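Local structure of nucleoside diphosphate kinase (Aquifex aeolicus, 3ZTP) at residues R5-V10 with Y130-I135; V72-L77 with F134-L139; E88-T93 with N104-Q109. The protein catalyses transfer of the terminal phosphate of ATP to nucleoside diphosphates, probably by a ping-pong mechanism through a phosphohistidine intermediate. All blocks are in the same frame, centred on the assembly; numbering follows the deposited sequence.

How the interactions relate
The chain starts with strand 3-10, which carries residues 5-10 of interaction 1. Strand 72-78 comes later and lies next to it in the antiparallel sheet. Helix 82-90 follows, and interaction 3 closes a short local loop at once, joining the end of that helix to the start of helix 106-110 across ten intervening residues. Interactions 1 and 2 close much longer loops. Both end on the last part of helix 125-135 and its exit, sharing Phe134 and Ile135, with 134-139 running just past 130-135. Interaction 3 lies within both. The first two contacts tie the C-terminal helix to the sheet. Interaction 3 sits on the other side of the chain's centre.

Interaction 1 (R5-V10 with Y130-I135); sequences RTLIIV and YEICFI
Leu7 and Ile132 join the central strand 3-10 to helix 125-135, packing the helix on one face of the sheet. Leu7 CB lies 3.9 Å from Ile132 CG1. The short strand and helix segments come within 7.7 Å of each other at their axes, and their directions differ by 59°. Leu7 CG is anti to the backbone N (chi1 -175°), which brings CD2 between Glu131 and Ile135, one turn apart. There Leu7 CD2 is 3.8 Å from both CB and O of Glu131. The same methyl lies 4.0 Å from Ile135 CG1, in the deposited conformer given for that isoleucine.

The fold is the ferredoxin-like alpha/beta sandwich of nucleoside diphosphate kinases. Its four strands run in the order 2-3-1-4, and strand 3-10 is an inner one. Towards the start of the strand, Ile132 meets Arg5. Ile132 keeps CG1 beside its backbone N (chi1 -69°) and extends from there, so that CD1 reaches back along the strand. Ile132 CD1 stops 3.9 Å from Arg5 CB. Beyond CB the Arg5 chain leads away from the helix, and its NE forms a salt bridge with Glu78.

Only the aliphatic root of Glu131 packs on Leu7; its carboxylate points toward the active site. OE1 is hydrogen-bonded to Ser122 OG and to NE2 of His120, the predicted phosphohistidine, and OE2 to a bound glycerol. This bond to NE2 is consistent with a second-shell role in orienting the imidazole. On another side of the helix, Cys133 forms a disulfide with Cys133 of the second subunit.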
loop_
_atom_site.group_PDB
_atom_site.type_symbol
_atom_site.label_atom_id
_atom_site.label_comp_id
_atom_site.label_asym_id
_atom_site.label_seq_id
_atom_site.Cartn_x
_atom_site.Cartn_y
_atom_site.Cartn_z
ATOM N N ARG A 5 -16.636 12.450 6.298
ATOM C CA ARG A 5 -15.615 11.474 6.639
ATOM C C ARG A 5 -14.650 12.057 7.651
ATOM O O ARG A 5 -14.267 13.231 7.585
ATOM C CB ARG A 5 -14.828 11.067 5.404
ATOM C CG ARG A 5 -15.607 10.235 4.435
ATOM C CD ARG A 5 -14.833 9.965 3.166
ATOM N NE ARG A 5 -15.606 9.090 2.288
ATOM C CZ ARG A 5 -15.229 8.738 1.066
ATOM N NH1 ARG A 5 -14.086 9.187 0.581
ATOM N NH2 ARG A 5 -16.005 7.942 0.332
ATOM N N THR A 6 -14.231 11.236 8.610
ATOM C CA THR A 6 -13.264 11.669 9.600
ATOM C C THR A 6 -12.244 10.565 9.778
ATOM O O THR A 6 -12.510 9.407 9.446
ATOM C CB THR A 6 -13.949 12.054 10.930
ATOM O OG1 THR A 6 -12.959 12.660 11.744
ATOM C CG2 THR A 6 -14.533 10.849 11.675
ATOM N N LEU A 7 -11.065 10.909 10.272
ATOM C CA LEU A 7 -10.014 9.920 10.511
ATOM C C LEU A 7 -9.915 9.645 11.997
ATOM O O LEU A 7 -9.833 10.592 12.788
ATOM C CB LEU A 7 -8.673 10.445 10.011
ATOM C CG LEU A 7 -7.559 9.390 10.120
ATOM C CD1 LEU A 7 -7.589 8.411 8.967
ATOM C CD2 LEU A 7 -6.180 10.003 10.285
ATOM N N ILE A 8 -9.867 8.366 12.375
ATOM C CA ILE A 8 -9.437 7.996 13.718
ATOM C C ILE A 8 -8.119 7.250 13.654
ATOM O O ILE A 8 -7.819 6.546 12.679
ATOM C CB ILE A 8 -10.476 7.170 14.509
ATOM C CG1 ILE A 8 -10.842 5.865 13.782
ATOM C CG2 ILE A 8 -11.701 8.013 14.790
ATOM C CD1 ILE A 8 -11.556 4.837 14.658
ATOM N N ILE A 9 -7.315 7.416 14.703
ATOM C CA ILE A 9 -6.120 6.573 14.894
ATOM C C ILE A 9 -6.177 6.007 16.300
ATOM O O ILE A 9 -6.252 6.767 17.268
ATOM C CB ILE A 9 -4.796 7.326 14.711
ATOM C CG1 ILE A 9 -4.788 8.027 13.357
ATOM C CG2 ILE A 9 -3.658 6.338 14.819
ATOM C CD1 ILE A 9 -3.544 8.907 13.143
ATOM N N VAL A 10 -6.118 4.681 16.399
ATOM C CA VAL A 10 -6.013 4.001 17.695
ATOM C C VAL A 10 -4.548 4.020 18.072
ATOM O O VAL A 10 -3.700 3.505 17.322
ATOM C CB VAL A 10 -6.583 2.586 17.624
ATOM C CG1 VAL A 10 -6.419 1.848 18.953
ATOM C CG2 VAL A 10 -8.049 2.643 17.200
ATOM N N TYR A 130 -6.878 16.703 5.319
ATOM C CA TYR A 130 -5.429 16.529 5.423
ATOM C C TYR A 130 -5.028 15.196 6.011
ATOM O O TYR A 130 -4.158 14.489 5.498
ATOM C CB TYR A 130 -4.818 17.640 6.300
ATOM C CG TYR A 130 -3.332 17.444 6.584
ATOM C CD1 TYR A 130 -2.402 17.728 5.617
ATOM C CD2 TYR A 130 -2.870 16.959 7.812
ATOM C CE1 TYR A 130 -1.055 17.548 5.845
ATOM C CE2 TYR A 130 -1.510 16.767 8.044
ATOM C CZ TYR A 130 -0.612 17.064 7.044
ATOM O OH TYR A 130 0.754 16.910 7.195
ATOM N N GLU A 131 -5.650 14.837 7.122
ATOM C CA GLU A 131 -5.265 13.650 7.836
ATOM C C GLU A 131 -5.628 12.378 7.083
ATOM O O GLU A 131 -4.839 11.419 7.060
ATOM C CB GLU A 131 -5.969 13.642 9.191
ATOM C CG GLU A 131 -5.461 14.753 10.113
ATOM C CD GLU A 131 -6.169 14.811 11.442
ATOM O OE1 GLU A 131 -7.020 13.957 11.728
ATOM O OE2 GLU A 131 -5.845 15.729 12.215
ATOM N N ILE A 132 -6.811 12.349 6.470
ATOM C CA ILE A 132 -7.184 11.182 5.664
ATOM C C ILE A 132 -6.177 10.992 4.547
ATOM O O ILE A 132 -5.696 9.874 4.368
ATOM C CB ILE A 132 -8.599 11.329 5.127
ATOM C CG1 ILE A 132 -9.598 11.222 6.281
ATOM C CG2 ILE A 132 -8.875 10.266 4.083
ATOM C CD1 ILE A 132 -11.030 11.594 5.897
ATOM N N CYS A 133 -5.849 12.041 3.799
ATOM C CA CYS A 133 -4.877 11.927 2.717
ATOM C C CYS A 133 -3.483 11.579 3.226
ATOM O O CYS A 133 -2.685 10.962 2.508
ATOM C CB CYS A 133 -4.830 13.225 1.916
ATOM S SG CYS A 133 -6.276 13.451 0.850
ATOM N N PHE A 134 -3.155 11.968 4.441
ATOM C CA PHE A 134 -1.839 11.638 4.938
ATOM C C PHE A 134 -1.671 10.125 5.068
ATOM O O PHE A 134 -0.584 9.585 4.828
ATOM C CB PHE A 134 -1.550 12.306 6.279
ATOM C CG PHE A 134 -0.091 12.372 6.589
ATOM C CD1 PHE A 134 0.585 11.327 7.183
ATOM C CD2 PHE A 134 0.621 13.473 6.186
ATOM C CE1 PHE A 134 1.956 11.402 7.411
ATOM C CE2 PHE A 134 1.994 13.558 6.418
ATOM C CZ PHE A 134 2.654 12.510 7.019
ATOM N N ILE A 135 -2.731 9.435 5.470
ATOM C CA ILE A 135 -2.663 8.017 5.797
ATOM C C ILE A 135 -3.124 7.116 4.651
ATOM O O ILE A 135 -2.564 6.052 4.438
ATOM C CB ILE A 135 -3.537 7.723 7.050
ATOM C CG1 ILE A 135 -3.087 8.588 8.236
ATOM C CG2 ILE A 135 -3.520 6.233 7.406
ATOM C CD1 ILE A 135 -1.613 8.441 8.610
#

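Interaction 2 (V72-L77 with F134-L139); sequences VVAAVL and FIFSGL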
loop_
_atom_site.group_PDB
_atom_site.type_symbol
_atom_site.label_atom_id
_atom_site.label_comp_id
_atom_site.label_asym_id
_atom_site.label_seq_id
_atom_site.Cartn_x
_atom_site.Cartn_y
_atom_site.Cartn_z
ATOM N N VAL A 72 0.118 1.538 15.016
ATOM C CA VAL A 72 -1.189 2.121 15.241
ATOM C C VAL A 72 -2.131 1.612 14.186
ATOM O O VAL A 72 -1.708 1.001 13.195
ATOM C CB VAL A 72 -1.150 3.670 15.209
ATOM C CG1 VAL A 72 -0.303 4.221 16.362
ATOM C CG2 VAL A 72 -0.579 4.215 13.909
ATOM N N VAL A 73 -3.416 1.846 14.386
ATOM C CA VAL A 73 -4.421 1.512 13.381
ATOM C C VAL A 73 -5.236 2.739 13.090
ATOM O O VAL A 73 -5.800 3.369 13.987
ATOM C CB VAL A 73 -5.344 0.380 13.852
ATOM C CG1 VAL A 73 -6.536 0.227 12.913
ATOM C CG2 VAL A 73 -4.547 -0.932 13.945
ATOM N N ALA A 74 -5.337 3.090 11.820
ATOM C CA ALA A 74 -6.189 4.190 11.387
ATOM C C ALA A 74 -7.401 3.675 10.628
ATOM O O ALA A 74 -7.347 2.617 9.985
ATOM C CB ALA A 74 -5.396 5.158 10.488
ATOM N N ALA A 75 -8.502 4.435 10.715
ATOM C CA ALA A 75 -9.723 4.143 9.975
ATOM C C ALA A 75 -10.353 5.421 9.500
ATOM O O ALA A 75 -10.279 6.452 10.188
ATOM C CB ALA A 75 -10.716 3.395 10.851
ATOM N N VAL A 76 -10.951 5.369 8.320
ATOM C CA VAL A 76 -11.795 6.448 7.868
ATOM C C VAL A 76 -13.226 6.043 8.200
ATOM O O VAL A 76 -13.675 4.963 7.816
ATOM C CB VAL A 76 -11.661 6.678 6.349
ATOM C CG1 VAL A 76 -12.659 7.737 5.881
ATOM C CG2 VAL A 76 -10.235 7.076 6.000
ATOM N N LEU A 77 -13.920 6.915 8.921
ATOM C CA LEU A 77 -15.304 6.709 9.310
ATOM C C LEU A 77 -16.180 7.673 8.552
ATOM O O LEU A 77 -15.900 8.871 8.498
ATOM C CB LEU A 77 -15.474 6.947 10.817
ATOM C CG LEU A 77 -14.605 6.084 11.716
ATOM C CD1 LEU A 77 -14.919 6.433 13.143
ATOM C CD2 LEU A 77 -14.834 4.610 11.456
ATOM N N PHE A 134 -3.155 11.968 4.441
ATOM C CA PHE A 134 -1.839 11.638 4.938
ATOM C C PHE A 134 -1.671 10.125 5.068
ATOM O O PHE A 134 -0.584 9.585 4.828
ATOM C CB PHE A 134 -1.550 12.306 6.279
ATOM C CG PHE A 134 -0.091 12.372 6.589
ATOM C CD1 PHE A 134 0.585 11.327 7.183
ATOM C CD2 PHE A 134 0.621 13.473 6.186
ATOM C CE1 PHE A 134 1.956 11.402 7.411
ATOM C CE2 PHE A 134 1.994 13.558 6.418
ATOM C CZ PHE A 134 2.654 12.510 7.019
ATOM N N ILE A 135 -2.731 9.435 5.470
ATOM C CA ILE A 135 -2.663 8.017 5.797
ATOM C C ILE A 135 -3.124 7.116 4.651
ATOM O O ILE A 135 -2.564 6.052 4.438
ATOM C CB ILE A 135 -3.537 7.723 7.050
ATOM C CG1 ILE A 135 -3.087 8.588 8.236
ATOM C CG2 ILE A 135 -3.520 6.233 7.406
ATOM C CD1 ILE A 135 -1.613 8.441 8.610
ATOM N N PHE A 136 -4.162 7.552 3.934
ATOM C CA PHE A 136 -4.837 6.725 2.935
ATOM C C PHE A 136 -4.949 7.433 1.607
ATOM O O PHE A 136 -5.445 8.557 1.557
ATOM C CB PHE A 136 -6.288 6.406 3.374
ATOM C CG PHE A 136 -6.400 5.518 4.582
ATOM C CD1 PHE A 136 -6.076 4.181 4.517
ATOM C CD2 PHE A 136 -6.828 6.045 5.774
ATOM C CE1 PHE A 136 -6.203 3.371 5.637
ATOM C CE2 PHE A 136 -6.998 5.235 6.893
ATOM C CZ PHE A 136 -6.662 3.919 6.827
ATOM N N SER A 137 -4.594 6.748 0.530
ATOM C CA SER A 137 -4.910 7.263 -0.800
ATOM C C SER A 137 -6.365 6.972 -1.131
ATOM O O SER A 137 -7.030 6.130 -0.497
ATOM C CB SER A 137 -4.055 6.593 -1.857
ATOM O OG SER A 137 -4.461 5.255 -2.030
ATOM N N GLY A 138 -6.870 7.613 -2.160
ATOM C CA GLY A 138 -8.163 7.285 -2.710
ATOM C C GLY A 138 -8.292 5.843 -3.108
ATOM O O GLY A 138 -9.381 5.261 -3.022
ATOM N N LEU A 139 -7.193 5.240 -3.546
ATOM C CA LEU A 139 -7.214 3.827 -3.919
ATOM C C LEU A 139 -7.501 2.895 -2.739
ATOM O O LEU A 139 -7.923 1.753 -2.955
ATOM C CB LEU A 139 -5.890 3.412 -4.566
ATOM C CG LEU A 139 -5.556 4.105 -5.882
ATOM C CD1 LEU A 139 -4.153 3.720 -6.357
ATOM C CD2 LEU A 139 -6.561 3.737 -6.948
#
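The Phe136 ring meets Ala74 and Val76 on strand 72-78, an inner strand of the ferredoxin-like sheet. Phe136 is the first residue to leave helix 125-135. Its ring thus fills in between the helix exit and the sheet. Phe136 CE2 is 3.9 Å from Ala74 CB. Phe136 CD2 is 3.6 Å from Val76 CG2, which comes in obliquely to the ring. The two side chains run past one another, pointing opposite ways.

Phe136 CG is anti to its own carbonyl carbon (chi1 -67°), and this carries the ring toward the strand. Ile135 flanks the ring: in the conformer given, its CG2 sits over one face near the ring's margin, 3.6 Å from the plane. The same methyl reaches Ala74 CB at 3.8 Å, so the small alanine receives both neighbours.

Further out, Phe136 also touches Leu7 of the adjoining strand. The Ile135 carbonyl oxygen accepts a hydrogen bond from Lys38 NZ, and Ile135 packs on Leu139 of the second subunit. The ring edge ends against the strand backbone, with Ala74 O near the ring plane, 3.5 Å from Phe136 CZ.

Interaction 3 (E88-T93 with N104-Q109); sequences EIIGPT and NSIRAQ
Ile89 and Ile90 give their carbonyls to the first amides of helix 106-110, so the end of one helix meets the start of another. Ile106 N donates to Ile89 O at 3.0 Å, and Arg107 N to Ile90 O at 2.9 Å. Both bonds are nearly straight (159° and 160°), and both donors lie in the carbonyl plane. Ile89 O also receives a CA-H contact from Ser105 CA at 3.2 Å. The next amide is met by the N-cap: Ala108 N donates to Ser105 OG at 3.2 Å. Ser105 OG is further hydrogen-bonded to Ala102 O.

Gly91 ends helix 82-90 with positive phi (90°). A CB there would clash with Ser105 OG and with the preceding carbonyl. Gly91 O accepts the third hydrogen bond of the contact, from Arg107 NH1 at 3.0 Å. This bond is more bent, and the oxygen is tilted out of the guanidinium plane. Ile90 CD1, in the conformer given, lies over one guanidinium face, 3.6 Å from Arg107 CZ. Arg107 NH2 is hydrogen-bonded to Ile119 O, and NE makes a weak hydrogen bond to Asn117 O. Arg107 and Thr93 are predicted to bind ATP, and a bound sulfate forms a long, weak ion pair with NH2, consistent with a phosphate-binding pocket. With an alanine at Arg107, the Gly91 and Ile119 carbonyls would probably lose this donor, and the predicted ATP site a positive charge.

Residues 104-109 belong to the Kpn loop of the family, here held against the end of helix 82-90. Ile89 and Ile106 lie side by side against helix 20-29, Ile90 and Ile106 reach strand 119-121, and helix 95-101 packs on Pro92 and Ser105.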
loop_
_atom_site.group_PDB
_atom_site.type_symbol
_atom_site.label_atom_id
_atom_site.label_comp_id
_atom_site.label_asym_id
_atom_site.label_seq_id
_atom_site.Cartn_x
_atom_site.Cartn_y
_atom_site.Cartn_z
ATOM N N GLU A 88 -17.679 13.347 20.022
ATOM C CA GLU A 88 -18.554 13.119 21.186
ATOM C C GLU A 88 -18.391 11.699 21.731
ATOM O O GLU A 88 -18.453 11.447 22.932
ATOM C CB GLU A 88 -20.011 13.343 20.776
ATOM C CG GLU A 88 -20.383 14.804 20.589
ATOM C CD GLU A 88 -21.782 15.004 20.029
ATOM O OE1 GLU A 88 -22.440 14.010 19.648
ATOM O OE2 GLU A 88 -22.215 16.170 19.964
ATOM N N ILE A 89 -18.208 10.748 20.830
ATOM C CA ILE A 89 -18.007 9.370 21.222
ATOM C C ILE A 89 -16.656 9.166 21.905
ATOM O O ILE A 89 -16.551 8.366 22.841
ATOM C CB ILE A 89 -18.151 8.461 19.995
ATOM C CG1 ILE A 89 -19.607 8.422 19.525
ATOM C CG2 ILE A 89 -17.651 7.028 20.272
ATOM C CD1 ILE A 89 -19.776 8.004 18.070
ATOM N N ILE A 90 -15.615 9.868 21.455
ATOM C CA ILE A 90 -14.306 9.629 22.063
ATOM C C ILE A 90 -14.157 10.349 23.386
ATOM O O ILE A 90 -13.441 9.837 24.263
ATOM C CB ILE A 90 -13.121 9.915 21.115
ATOM C CG1 ILE A 90 -12.956 11.412 20.883
ATOM C CG2 ILE A 90 -13.303 9.155 19.802
ATOM C CD1 ILE A 90 -11.846 11.755 19.931
ATOM N N GLY A 91 -14.830 11.491 23.560
ATOM C CA GLY A 91 -14.790 12.168 24.839
ATOM C C GLY A 91 -13.659 13.173 24.939
ATOM O O GLY A 91 -12.829 13.298 24.033
ATOM N N PRO A 92 -13.614 13.879 26.066
ATOM C CA PRO A 92 -12.595 14.898 26.284
ATOM C C PRO A 92 -11.174 14.359 26.171
ATOM O O PRO A 92 -10.922 13.211 26.521
ATOM C CB PRO A 92 -12.874 15.339 27.725
ATOM C CG PRO A 92 -14.263 14.977 28.005
ATOM C CD PRO A 92 -14.589 13.792 27.159
ATOM N N THR A 93 -10.263 15.203 25.688
ATOM C CA THR A 93 -8.849 14.875 25.549
ATOM C C THR A 93 -8.268 14.249 26.803
ATOM O O THR A 93 -7.485 13.291 26.752
ATOM C CB THR A 93 -8.034 16.163 25.280
ATOM O OG1 THR A 93 -8.647 16.883 24.212
ATOM C CG2 THR A 93 -6.586 15.835 24.932
ATOM N N ASN A 104 -18.802 6.213 29.244
ATOM C CA ASN A 104 -18.737 5.230 28.181
ATOM C C ASN A 104 -18.049 5.764 26.935
ATOM O O ASN A 104 -18.096 5.131 25.892
ATOM C CB ASN A 104 -20.139 4.706 27.809
ATOM C CG ASN A 104 -20.098 3.390 27.078
ATOM O OD1 ASN A 104 -19.231 2.553 27.323
ATOM N ND2 ASN A 104 -20.975 3.242 26.091
ATOM N N SER A 105 -17.394 6.913 27.032
ATOM C CA SER A 105 -16.614 7.404 25.910
ATOM C C SER A 105 -15.369 6.566 25.707
ATOM O O SER A 105 -14.891 5.892 26.611
ATOM C CB SER A 105 -16.254 8.862 26.101
ATOM O OG SER A 105 -15.375 9.076 27.198
ATOM N N ILE A 106 -14.819 6.615 24.503
ATOM C CA ILE A 106 -13.631 5.823 24.221
ATOM C C ILE A 106 -12.504 6.189 25.197
ATOM O O ILE A 106 -11.818 5.310 25.712
ATOM C CB ILE A 106 -13.148 6.001 22.759
ATOM C CG1 ILE A 106 -14.218 5.587 21.743
ATOM C CG2 ILE A 106 -11.853 5.257 22.543
ATOM C CD1 ILE A 106 -14.678 4.177 21.881
ATOM N N ARG A 107 -12.284 7.484 25.433
ATOM C CA ARG A 107 -11.182 7.898 26.302
ATOM C C ARG A 107 -11.436 7.530 27.748
ATOM O O ARG A 107 -10.517 7.161 28.477
ATOM C CB ARG A 107 -10.847 9.385 26.122
ATOM C CG ARG A 107 -10.242 9.613 24.747
ATOM C CD ARG A 107 -10.004 11.032 24.433
ATOM N NE ARG A 107 -9.224 11.193 23.226
ATOM C CZ ARG A 107 -9.274 12.272 22.468
ATOM N NH1 ARG A 107 -10.112 13.249 22.737
ATOM N NH2 ARG A 107 -8.483 12.393 21.423
ATOM N N ALA A 108 -12.688 7.592 28.191
ATOM C CA ALA A 108 -13.006 7.145 29.536
ATOM C C ALA A 108 -12.732 5.660 29.685
ATOM O O ALA A 108 -12.218 5.216 30.721
ATOM C CB ALA A 108 -14.435 7.458 29.884
ATOM N N GLN A 109 -13.099 4.881 28.682
ATOM C CA GLN A 109 -12.980 3.427 28.759
ATOM C C GLN A 109 -11.564 2.925 28.616
ATOM O O GLN A 109 -11.176 1.970 29.286
ATOM C CB GLN A 109 -13.852 2.784 27.685
ATOM C CG GLN A 109 -15.327 2.974 27.988
ATOM C CD GLN A 109 -15.822 2.002 29.052
ATOM O OE1 GLN A 109 -16.433 2.402 30.076
ATOM N NE2 GLN A 109 -15.584 0.715 28.811
#